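Local coordinates for protein acyl-coenzyme A oxidase acox-1.2 (Caenorhabditis elegans, PDB 5K3J) that catalyses the FAD-dependent desaturation of ascaroside-CoA thioesters with five-carbon omega side chains, the first step of peroxisomal beta-oxidation in pheromone biosynthesis, at residues D334-Q339 with Q589-L594; P344-A349 with V602-S607; T478-Y483 with D557-H562. All coordinates share one frame; numbering follows the deposited sequence.

Interaction 1. Residues D334-Q339 with Q589-L594; sequences DYQTQQ and QLYLYL. With FAD (flavin-adenine dinucleotide), chain G.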
loop_
_atom_site.group_PDB
_atom_site.type_symbol
_atom_site.label_atom_id
_atom_site.label_comp_id
_atom_site.label_asym_id
_atom_site.label_seq_id
_atom_site.Cartn_x
_atom_site.Cartn_y
_atom_site.Cartn_z
ATOM N N ASP A 334 -22.683 9.095 -3.294
ATOM C CA ASP A 334 -23.707 8.941 -4.323
ATOM C C ASP A 334 -23.101 8.614 -5.685
ATOM O O ASP A 334 -23.746 7.986 -6.526
ATOM C CB ASP A 334 -24.566 10.204 -4.421
ATOM C CG ASP A 334 -25.587 10.298 -3.304
ATOM O OD1 ASP A 334 -25.823 9.272 -2.632
ATOM O OD2 ASP A 334 -26.162 11.388 -3.103
ATOM N N TYR A 335 -21.860 9.041 -5.892
ATOM C CA TYR A 335 -21.154 8.777 -7.141
ATOM C C TYR A 335 -20.955 7.281 -7.353
ATOM O O TYR A 335 -20.798 6.525 -6.396
ATOM C CB TYR A 335 -19.800 9.490 -7.164
ATOM C CG TYR A 335 -19.895 10.997 -7.276
ATOM C CD1 TYR A 335 -20.553 11.592 -8.343
ATOM C CD2 TYR A 335 -19.312 11.821 -6.325
ATOM C CE1 TYR A 335 -20.638 12.967 -8.455
ATOM C CE2 TYR A 335 -19.391 13.199 -6.427
ATOM C CZ TYR A 335 -20.055 13.765 -7.496
ATOM O OH TYR A 335 -20.142 15.134 -7.614
ATOM N N GLN A 336 -20.952 6.857 -8.610
ATOM C CA GLN A 336 -20.868 5.439 -8.933
ATOM C C GLN A 336 -19.481 4.870 -8.653
ATOM O O GLN A 336 -19.347 3.799 -8.059
ATOM C CB GLN A 336 -21.236 5.207 -10.393
ATOM C CG GLN A 336 -21.309 3.748 -10.775
ATOM C CD GLN A 336 -21.764 3.554 -12.203
ATOM O OE1 GLN A 336 -20.975 3.678 -13.140
ATOM N NE2 GLN A 336 -23.044 3.250 -12.379
ATOM N N THR A 337 -18.453 5.592 -9.091
ATOM C CA THR A 337 -17.069 5.199 -8.849
ATOM C C THR A 337 -16.791 4.991 -7.363
ATOM O O THR A 337 -16.049 4.086 -6.980
ATOM C CB THR A 337 -16.084 6.254 -9.392
ATOM O OG1 THR A 337 -16.381 7.529 -8.809
ATOM C CG2 THR A 337 -16.183 6.360 -10.903
ATOM N N GLN A 338 -17.393 5.836 -6.534
ATOM C CA GLN A 338 -17.215 5.756 -5.088
ATOM C C GLN A 338 -17.920 4.547 -4.488
ATOM O O GLN A 338 -17.392 3.906 -3.579
ATOM C CB GLN A 338 -17.716 7.034 -4.421
ATOM C CG GLN A 338 -16.612 7.989 -4.005
ATOM C CD GLN A 338 -16.324 7.937 -2.512
ATOM O OE1 GLN A 338 -17.179 7.551 -1.713
ATOM N NE2 GLN A 338 -15.113 8.324 -2.132
ATOM N N GLN A 339 -19.117 4.250 -4.986
ATOM C CA GLN A 339 -19.831 3.036 -4.603
ATOM C C GLN A 339 -19.106 1.811 -5.154
ATOM O O GLN A 339 -19.150 0.730 -4.573
ATOM C CB GLN A 339 -21.274 3.067 -5.110
ATOM C CG GLN A 339 -22.122 4.171 -4.501
ATOM C CD GLN A 339 -23.554 4.160 -5.004
ATOM O OE1 GLN A 339 -23.998 3.192 -5.619
ATOM N NE2 GLN A 339 -24.284 5.242 -4.745
ATOM N N GLN A 589 -25.467 -6.153 -13.663
ATOM C CA GLN A 589 -25.864 -6.660 -12.350
ATOM C C GLN A 589 -25.010 -6.066 -11.241
ATOM O O GLN A 589 -25.482 -5.844 -10.126
ATOM C CB GLN A 589 -25.766 -8.185 -12.306
ATOM C CG GLN A 589 -26.904 -8.908 -12.995
ATOM C CD GLN A 589 -28.184 -8.889 -12.185
ATOM O OE1 GLN A 589 -28.304 -9.587 -11.177
ATOM N NE2 GLN A 589 -29.149 -8.087 -12.619
ATOM N N LEU A 590 -23.745 -5.826 -11.558
ATOM C CA LEU A 590 -22.824 -5.204 -10.623
ATOM C C LEU A 590 -23.348 -3.843 -10.189
ATOM O O LEU A 590 -23.484 -3.566 -8.996
ATOM C CB LEU A 590 -21.441 -5.068 -11.262
ATOM C CG LEU A 590 -20.448 -4.049 -10.697
ATOM C CD1 LEU A 590 -20.039 -4.399 -9.283
ATOM C CD2 LEU A 590 -19.224 -3.965 -11.594
ATOM N N TYR A 591 -23.663 -3.008 -11.172
ATOM C CA TYR A 591 -24.067 -1.631 -10.916
ATOM C C TYR A 591 -25.448 -1.528 -10.276
ATOM O O TYR A 591 -25.726 -0.580 -9.544
ATOM C CB TYR A 591 -24.030 -0.831 -12.217
ATOM C CG TYR A 591 -22.686 -0.896 -12.900
ATOM C CD1 TYR A 591 -21.512 -0.802 -12.166
ATOM C CD2 TYR A 591 -22.588 -1.082 -14.272
ATOM C CE1 TYR A 591 -20.278 -0.872 -12.778
ATOM C CE2 TYR A 591 -21.359 -1.159 -14.894
ATOM C CZ TYR A 591 -20.208 -1.051 -14.142
ATOM O OH TYR A 591 -18.984 -1.125 -14.760
ATOM N N LEU A 592 -26.308 -2.502 -10.552
ATOM C CA LEU A 592 -27.639 -2.523 -9.961
ATOM C C LEU A 592 -27.559 -2.661 -8.447
ATOM O O LEU A 592 -28.310 -2.022 -7.708
ATOM C CB LEU A 592 -28.471 -3.665 -10.540
ATOM C CG LEU A 592 -29.852 -3.842 -9.903
ATOM C CD1 LEU A 592 -30.733 -2.634 -10.191
ATOM C CD2 LEU A 592 -30.517 -5.131 -10.367
ATOM N N TYR A 593 -26.634 -3.498 -7.990
ATOM C CA TYR A 593 -26.504 -3.783 -6.568
ATOM C C TYR A 593 -25.612 -2.784 -5.844
ATOM O O TYR A 593 -25.622 -2.722 -4.619
ATOM C CB TYR A 593 -25.989 -5.206 -6.365
ATOM C CG TYR A 593 -27.062 -6.238 -6.598
ATOM C CD1 TYR A 593 -28.098 -6.396 -5.688
ATOM C CD2 TYR A 593 -27.054 -7.042 -7.733
ATOM C CE1 TYR A 593 -29.090 -7.328 -5.893
ATOM C CE2 TYR A 593 -28.047 -7.981 -7.946
ATOM C CZ TYR A 593 -29.060 -8.119 -7.022
ATOM O OH TYR A 593 -30.051 -9.050 -7.225
ATOM N N LEU A 594 -24.840 -2.008 -6.597
ATOM C CA LEU A 594 -24.197 -0.833 -6.025
ATOM C C LEU A 594 -25.288 0.126 -5.584
ATOM O O LEU A 594 -25.318 0.581 -4.441
ATOM C CB LEU A 594 -23.269 -0.148 -7.030
ATOM C CG LEU A 594 -21.774 -0.470 -7.032
ATOM C CD1 LEU A 594 -21.396 -1.391 -5.884
ATOM C CD2 LEU A 594 -21.368 -1.065 -8.369
HETATM P PA FAD G . -12.460 14.715 -2.980
HETATM O O1A FAD G . -12.706 15.726 -4.102
HETATM O O2A FAD G . -13.239 15.107 -1.759
HETATM O O5B FAD G . -12.928 13.247 -3.467
HETATM C C5B FAD G . -12.986 12.190 -2.495
HETATM C C4B FAD G . -13.792 11.007 -3.110
HETATM O O4B FAD G . -14.868 11.464 -3.685
HETATM C C3B FAD G . -12.975 10.333 -4.218
HETATM O O3B FAD G . -13.174 9.009 -4.194
HETATM C C2B FAD G . -13.545 10.931 -5.536
HETATM O O2B FAD G . -13.434 9.929 -6.646
HETATM C C1B FAD G . -14.780 11.147 -5.259
HETATM N N9A FAD G . -15.277 12.264 -6.003
HETATM C C8A FAD G . -15.254 13.555 -5.627
HETATM N N7A FAD G . -15.828 14.285 -6.617
HETATM C C5A FAD G . -16.208 13.428 -7.609
HETATM C C6A FAD G . -16.833 13.641 -8.832
HETATM N N6A FAD G . -17.315 14.787 -9.527
HETATM N N1A FAD G . -17.097 12.610 -9.634
HETATM C C2A FAD G . -16.756 11.345 -9.255
HETATM N N3A FAD G . -16.145 11.134 -8.059
HETATM C C4A FAD G . -15.873 12.186 -7.238
HETATM N N1 FAD G . -3.540 21.180 -2.216
HETATM C C2 FAD G . -2.976 22.506 -2.454
HETATM O O2 FAD G . -3.701 23.421 -2.785
HETATM N N3 FAD G . -1.538 22.734 -2.296
HETATM C C4 FAD G . -0.692 21.670 -1.912
HETATM O O4 FAD G . 0.533 21.865 -1.778
HETATM C C4X FAD G . -1.263 20.317 -1.668
HETATM N N5 FAD G . -0.403 19.225 -1.276
HETATM C C5X FAD G . -0.967 17.900 -1.037
HETATM C C6 FAD G . -0.127 16.840 -0.655
HETATM C C7 FAD G . -0.668 15.560 -0.425
HETATM C C7M FAD G . 0.433 14.574 -0.021
HETATM C C8 FAD G . -2.041 15.341 -0.575
HETATM C C8M FAD G . -2.719 14.000 -0.349
HETATM C C9 FAD G . -2.890 16.399 -0.958
HETATM C C9A FAD G . -2.355 17.679 -1.190
HETATM N N10 FAD G . -3.237 18.791 -1.594
HETATM C C10 FAD G . -2.684 20.095 -1.825
HETATM C "C1'" FAD G . -4.692 18.578 -1.750
HETATM C "C2'" FAD G . -4.997 17.817 -3.037
HETATM O "O2'" FAD G . -4.623 18.585 -4.127
HETATM C "C3'" FAD G . -6.477 17.561 -3.088
HETATM O "O3'" FAD G . -6.862 16.850 -1.938
HETATM C "C4'" FAD G . -6.824 16.758 -4.313
HETATM O "O4'" FAD G . -6.527 17.512 -5.465
HETATM C "C5'" FAD G . -8.301 16.431 -4.280
HETATM O "O5'" FAD G . -8.604 15.823 -3.033
HETATM P P FAD G . -10.058 16.004 -2.390
HETATM O O1P FAD G . -9.915 16.254 -0.886
HETATM O O2P FAD G . -10.764 17.159 -3.023
HETATM O O3P FAD G . -10.902 14.694 -2.635
#

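Interaction 2. Residues P344-A349 with V602-S607; sequences PSLARA and VSLVDS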
loop_
_atom_site.group_PDB
_atom_site.type_symbol
_atom_site.label_atom_id
_atom_site.label_comp_id
_atom_site.label_asym_id
_atom_site.label_seq_id
_atom_site.Cartn_x
_atom_site.Cartn_y
_atom_site.Cartn_z
ATOM N N PRO A 344 -17.726 -3.307 -3.163
ATOM C CA PRO A 344 -17.205 -4.667 -3.360
ATOM C C PRO A 344 -16.282 -5.120 -2.231
ATOM O O PRO A 344 -16.311 -6.290 -1.844
ATOM C CB PRO A 344 -16.430 -4.559 -4.674
ATOM C CG PRO A 344 -17.110 -3.461 -5.411
ATOM C CD PRO A 344 -17.527 -2.471 -4.362
ATOM N N SER A 345 -15.472 -4.201 -1.713
ATOM C CA SER A 345 -14.628 -4.506 -0.564
ATOM C C SER A 345 -15.504 -4.839 0.633
ATOM O O SER A 345 -15.190 -5.730 1.422
ATOM C CB SER A 345 -13.704 -3.333 -0.239
ATOM O OG SER A 345 -12.912 -2.978 -1.362
ATOM N N LEU A 346 -16.609 -4.110 0.753
ATOM C CA LEU A 346 -17.588 -4.353 1.804
ATOM C C LEU A 346 -18.209 -5.735 1.649
ATOM O O LEU A 346 -18.538 -6.395 2.632
ATOM C CB LEU A 346 -18.675 -3.276 1.789
ATOM C CG LEU A 346 -19.725 -3.382 2.892
ATOM C CD1 LEU A 346 -19.058 -3.320 4.257
ATOM C CD2 LEU A 346 -20.780 -2.293 2.748
ATOM N N ALA A 347 -18.357 -6.173 0.405
ATOM C CA ALA A 347 -18.850 -7.512 0.122
ATOM C C ALA A 347 -17.792 -8.542 0.504
ATOM O O ALA A 347 -18.112 -9.636 0.973
ATOM C CB ALA A 347 -19.229 -7.646 -1.342
ATOM N N ARG A 348 -16.528 -8.179 0.303
ATOM C CA ARG A 348 -15.414 -9.063 0.625
ATOM C C ARG A 348 -15.209 -9.187 2.130
ATOM O O ARG A 348 -14.903 -10.265 2.630
ATOM C CB ARG A 348 -14.129 -8.565 -0.039
ATOM C CG ARG A 348 -13.990 -8.981 -1.495
ATOM C CD ARG A 348 -12.826 -8.278 -2.176
ATOM N NE ARG A 348 -12.544 -8.860 -3.484
ATOM C CZ ARG A 348 -11.636 -8.392 -4.332
ATOM N NH1 ARG A 348 -10.921 -7.322 -4.011
ATOM N NH2 ARG A 348 -11.445 -8.988 -5.501
ATOM N N ALA A 349 -15.379 -8.078 2.842
ATOM C CA ALA A 349 -15.212 -8.064 4.291
ATOM C C ALA A 349 -16.155 -9.060 4.957
ATOM O O ALA A 349 -15.753 -9.805 5.853
ATOM C CB ALA A 349 -15.444 -6.672 4.838
ATOM N N VAL A 602 -24.164 2.899 5.358
ATOM C CA VAL A 602 -23.740 3.316 6.688
ATOM C C VAL A 602 -24.202 2.305 7.737
ATOM O O VAL A 602 -23.547 2.118 8.764
ATOM C CB VAL A 602 -24.274 4.721 7.017
ATOM C CG1 VAL A 602 -23.868 5.143 8.420
ATOM C CG2 VAL A 602 -23.758 5.721 5.996
ATOM N N SER A 603 -25.318 1.635 7.462
ATOM C CA SER A 603 -25.861 0.629 8.369
ATOM C C SER A 603 -25.057 -0.667 8.334
ATOM O O SER A 603 -24.875 -1.320 9.361
ATOM C CB SER A 603 -27.325 0.340 8.031
ATOM O OG SER A 603 -28.127 1.494 8.203
ATOM N N LEU A 604 -24.579 -1.041 7.151
ATOM C CA LEU A 604 -23.840 -2.290 6.999
ATOM C C LEU A 604 -22.498 -2.242 7.726
ATOM O O LEU A 604 -21.956 -3.279 8.108
ATOM C CB LEU A 604 -23.626 -2.618 5.516
ATOM C CG LEU A 604 -24.823 -3.195 4.750
ATOM C CD1 LEU A 604 -24.489 -3.384 3.275
ATOM C CD2 LEU A 604 -25.280 -4.509 5.367
ATOM N N VAL A 605 -21.968 -1.037 7.923
ATOM C CA VAL A 605 -20.681 -0.878 8.594
ATOM C C VAL A 605 -20.863 -0.546 10.074
ATOM O O VAL A 605 -20.045 -0.941 10.906
ATOM C CB VAL A 605 -19.816 0.208 7.915
ATOM C CG1 VAL A 605 -19.443 -0.219 6.499
ATOM C CG2 VAL A 605 -20.536 1.545 7.901
ATOM N N ASP A 606 -21.945 0.162 10.399
ATOM C CA ASP A 606 -22.299 0.450 11.788
ATOM C C ASP A 606 -22.542 -0.850 12.538
ATOM O O ASP A 606 -22.415 -0.916 13.761
ATOM C CB ASP A 606 -23.544 1.338 11.868
ATOM C CG ASP A 606 -23.240 2.796 11.593
ATOM O OD1 ASP A 606 -22.112 3.236 11.901
ATOM O OD2 ASP A 606 -24.128 3.503 11.066
ATOM N N SER A 607 -22.884 -1.885 11.780
ATOM C CA SER A 607 -23.177 -3.199 12.329
ATOM C C SER A 607 -21.954 -3.867 12.945
ATOM O O SER A 607 -22.084 -4.664 13.874
ATOM C CB SER A 607 -23.755 -4.093 11.239
ATOM O OG SER A 607 -24.930 -3.523 10.694
#

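Interaction 3. Residues T478-Y483 with D557-H562; sequences TSLNGY and DLLHLH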
loop_
_atom_site.group_PDB
_atom_site.type_symbol
_atom_site.label_atom_id
_atom_site.label_comp_id
_atom_site.label_asym_id
_atom_site.label_seq_id
_atom_site.Cartn_x
_atom_site.Cartn_y
_atom_site.Cartn_z
ATOM N N THR A 478 -28.670 -16.679 -13.869
ATOM C CA THR A 478 -30.086 -16.476 -13.553
ATOM C C THR A 478 -30.413 -16.639 -12.062
ATOM O O THR A 478 -31.373 -16.042 -11.579
ATOM C CB THR A 478 -31.002 -17.431 -14.366
ATOM O OG1 THR A 478 -30.422 -17.680 -15.652
ATOM C CG2 THR A 478 -32.389 -16.822 -14.544
ATOM N N SER A 479 -29.627 -17.433 -11.336
ATOM C CA SER A 479 -29.864 -17.640 -9.907
ATOM C C SER A 479 -28.663 -18.210 -9.138
ATOM O O SER A 479 -28.651 -19.383 -8.764
ATOM C CB SER A 479 -31.074 -18.559 -9.699
ATOM O OG SER A 479 -32.285 -17.894 -10.016
ATOM N N LEU A 480 -27.661 -17.363 -8.912
ATOM C CA LEU A 480 -26.564 -17.630 -7.974
ATOM C C LEU A 480 -25.819 -18.960 -8.125
ATOM O O LEU A 480 -24.615 -18.966 -8.374
ATOM C CB LEU A 480 -27.084 -17.524 -6.538
ATOM C CG LEU A 480 -27.009 -16.116 -5.941
ATOM C CD1 LEU A 480 -27.187 -16.165 -4.435
ATOM C CD2 LEU A 480 -25.691 -15.442 -6.312
ATOM N N ASN A 481 -26.520 -20.078 -7.948
ATOM C CA ASN A 481 -25.875 -21.392 -7.981
ATOM C C ASN A 481 -25.132 -21.630 -9.290
ATOM O O ASN A 481 -24.175 -22.402 -9.341
ATOM C CB ASN A 481 -26.899 -22.507 -7.753
ATOM C CG ASN A 481 -27.681 -22.328 -6.467
ATOM O OD1 ASN A 481 -28.154 -21.232 -6.163
ATOM N ND2 ASN A 481 -27.820 -23.406 -5.701
ATOM N N GLY A 482 -25.579 -20.952 -10.342
ATOM C CA GLY A 482 -24.920 -21.008 -11.632
ATOM C C GLY A 482 -23.608 -20.244 -11.641
ATOM O O GLY A 482 -22.706 -20.562 -12.417
ATOM N N TYR A 483 -23.500 -19.231 -10.785
ATOM C CA TYR A 483 -22.243 -18.502 -10.634
ATOM C C TYR A 483 -21.181 -19.394 -10.003
ATOM O O TYR A 483 -20.038 -19.436 -10.459
ATOM C CB TYR A 483 -22.428 -17.253 -9.777
ATOM C CG TYR A 483 -23.026 -16.057 -10.483
ATOM C CD1 TYR A 483 -24.372 -15.747 -10.342
ATOM C CD2 TYR A 483 -22.241 -15.227 -11.272
ATOM C CE1 TYR A 483 -24.923 -14.650 -10.977
ATOM C CE2 TYR A 483 -22.782 -14.128 -11.913
ATOM C CZ TYR A 483 -24.124 -13.844 -11.761
ATOM O OH TYR A 483 -24.673 -12.753 -12.395
ATOM N N ASP A 557 -28.060 -9.097 -1.063
ATOM C CA ASP A 557 -27.660 -7.964 -1.888
ATOM C C ASP A 557 -26.140 -7.914 -2.000
ATOM O O ASP A 557 -25.590 -7.842 -3.098
ATOM C CB ASP A 557 -28.188 -6.651 -1.305
ATOM C CG ASP A 557 -29.696 -6.526 -1.414
ATOM O OD1 ASP A 557 -30.260 -6.956 -2.443
ATOM O OD2 ASP A 557 -30.322 -5.994 -0.472
ATOM N N LEU A 558 -25.480 -7.949 -0.846
ATOM C CA LEU A 558 -24.024 -7.991 -0.760
ATOM C C LEU A 558 -23.461 -9.151 -1.571
ATOM O O LEU A 558 -22.560 -8.977 -2.394
ATOM C CB LEU A 558 -23.591 -8.120 0.702
ATOM C CG LEU A 558 -22.764 -7.018 1.362
ATOM C CD1 LEU A 558 -22.855 -5.716 0.594
ATOM C CD2 LEU A 558 -23.239 -6.822 2.790
ATOM N N LEU A 559 -24.013 -10.335 -1.326
ATOM C CA LEU A 559 -23.565 -11.560 -1.975
ATOM C C LEU A 559 -23.706 -11.501 -3.494
ATOM O O LEU A 559 -22.849 -12.000 -4.221
ATOM C CB LEU A 559 -24.340 -12.754 -1.416
ATOM C CG LEU A 559 -24.087 -14.121 -2.057
ATOM C CD1 LEU A 559 -22.598 -14.435 -2.123
ATOM C CD2 LEU A 559 -24.828 -15.199 -1.287
ATOM N N HIS A 560 -24.788 -10.893 -3.970
ATOM C CA HIS A 560 -24.990 -10.718 -5.404
ATOM C C HIS A 560 -23.941 -9.769 -5.977
ATOM O O HIS A 560 -23.434 -9.974 -7.078
ATOM C CB HIS A 560 -26.398 -10.191 -5.695
ATOM C CG HIS A 560 -27.363 -11.249 -6.129
ATOM N ND1 HIS A 560 -28.212 -11.894 -5.253
ATOM C CD2 HIS A 560 -27.612 -11.780 -7.350
ATOM C CE1 HIS A 560 -28.942 -12.771 -5.917
ATOM N NE2 HIS A 560 -28.598 -12.723 -7.191
ATOM N N LEU A 561 -23.619 -8.734 -5.210
ATOM C CA LEU A 561 -22.616 -7.751 -5.602
ATOM C C LEU A 561 -21.236 -8.390 -5.673
ATOM O O LEU A 561 -20.466 -8.136 -6.604
ATOM C CB LEU A 561 -22.618 -6.582 -4.614
ATOM C CG LEU A 561 -21.504 -5.543 -4.693
ATOM C CD1 LEU A 561 -21.353 -5.034 -6.107
ATOM C CD2 LEU A 561 -21.830 -4.402 -3.753
ATOM N N HIS A 562 -20.938 -9.215 -4.674
ATOM C CA HIS A 562 -19.696 -9.974 -4.625
ATOM C C HIS A 562 -19.518 -10.790 -5.896
ATOM O O HIS A 562 -18.633 -10.513 -6.700
ATOM C CB HIS A 562 -19.684 -10.896 -3.400
ATOM C CG HIS A 562 -18.396 -11.637 -3.202
ATOM N ND1 HIS A 562 -17.274 -11.049 -2.659
ATOM C CD2 HIS A 562 -18.058 -12.923 -3.462
ATOM C CE1 HIS A 562 -16.298 -11.938 -2.598
ATOM N NE2 HIS A 562 -16.748 -13.084 -3.079
#

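Interaction 1. Residues D334-Q339 with Q589-L594
The FAD adenosine site at the dimer interface is backed by helix 336-340, whose Q336 and Q339 turn from the cofactor to meet Y591 and L594 of helix 581-597. On the cofactor side, Y335 occupies the N-cap of the helix and lays one face of its ring against the adenine, with FAD N1A 3.6 Å above the ring centre. Q338 bends at chi2 to bring NE2 to the ribose, giving a nearly straight hydrogen bond to FAD O3B of 2.9 Å (N-H...O angle 173°). T337 OG1 stands 3.7 Å from FAD N3A.

The face toward helix 581-597 is packing alone. Q336 has CG anti to the backbone N (chi1 -174°) and an extended chain, which carries its amide up to Y591. NE2 lies 4.2 Å from Y591 CG, and the amide and ring planes are only 13° apart although the side chains cross at about a right angle. Q339 and L594 point at each other. L594 CD1 rests 3.4 Å from Q339 O, while Q339 OE1 is 3.7 Å from L594 CB. Q339 OE1 and L594 O are both acceptors, and no hydrogen bond joins them; the amide is held instead through NE2, bonded to L333 O.

The Q336 amide is gripped at both ends by the second subunit, NE2 by K518 O and OE1 by V521 N, and Y591 OH makes a weak hydrogen bond to E522 of that subunit. Y591 is also about 7 Å, side chain to ligand, from a bound ATP. With no hydrogen bond between the two segments, Q336 spends both ends of its amide on the second subunit and Q339 its NE2 on L333, and cofactor binding, subunit contact and helix packing converge on a single helical turn.

Interaction 2. Residues P344-A349 with V602-S607
Apolar contacts carry this meeting, and all of them pass through L346, whose two methyls divide between L604 and V605. L346 has CG anti to the backbone N (chi1 -177°), which sends the fork out from helix 343-363 toward helix 601-606. CD2 lies 3.9 Å from L604 CD1 and 4.0 Å from L604 CB, the side chains crossing obliquely. CD1 meets V605 CG1 at 3.8 Å, here at about a right angle. Around this small apolar junction the alpha-helical part of the acyl-CoA oxidase fold closes in: L308 of helix 287-315 touches L346, T309 touches V605, and L558 of helix 549-569 lies against L604.

No hydrogen bond joins the two segments. Within 602-607, S607 OG donates to S603 O at 2.6 Å, one turn back, with a C=O...donor angle of 152°. The carbonyl of L604 is linked to the OH of Y350, one residue past 344-349, which ties helix 601-606 to helix 343-363 just beyond the segment.

Charged groups lie off to the flanks. D606 forms salt bridges with R313 through OD1 and with R18 through OD2, while R348 pairs with E566.

Interaction 3. Residues T478-Y483 with D557-H562
L559 and H560 of the helical segment 557-562 together receive the side chain of L480, the residue at the N-cap of helix 481-507. L559 comes first. Its CG is anti to the backbone N (chi1 175°), and the chain bends so that CD2 comes within 4.1 Å of L480 CD1. L559 also meets F539, M540 and V543 of helix 520-543.

H560 follows and offers a face of its imidazole to the same leucine. L480 CD2 sits over that face in a CH-pi contact, 4.2 Å from the ring centroid and 12° off the ring normal. Nearer the rim, L480 CG is 3.9 Å from both CE1 and NE2 of H560, so the isobutyl group lies across the ring instead of touching it at one point. The hydrogen bond from ND1 to T556 O, a turn earlier, limits the rotation of the imidazole. On the other side of the imidazole plane Y593 makes an offset stack.

Beyond H560, L561 and H562 turn toward other parts of the fold. L561 packs on L590 of helix 581-597 and on F343, and H562 on A347 and R348 of helix 343-363. This is helix packing within the C-terminal helical region of the acyl-CoA oxidase, away from the annotated sites: helix 549-569 runs through the bundle with the start of helix 481-507 against one flank.

Overall arrangement
From the N terminus, the chain first lays down 334-339 and then 344-349 on two consecutive helices. Next come 478-483 and, 74 residues on, 557-562, where interaction 3 closes the shortest loop. Segment 589-594 then closes interaction 1 and 602-607 closes interaction 2. These two cross, their segments alternating along the chain, and the whole of interaction 3 falls within both of their spans. Helix 549-569 is the common neighbour: L561 packs on L594 of interaction 1, and L558 O on A347 of interaction 2. Interactions 1, beside FAD, and 2 tie C-alpha1 helices to the C-terminal helices; interaction 3 joins two helices within the latter.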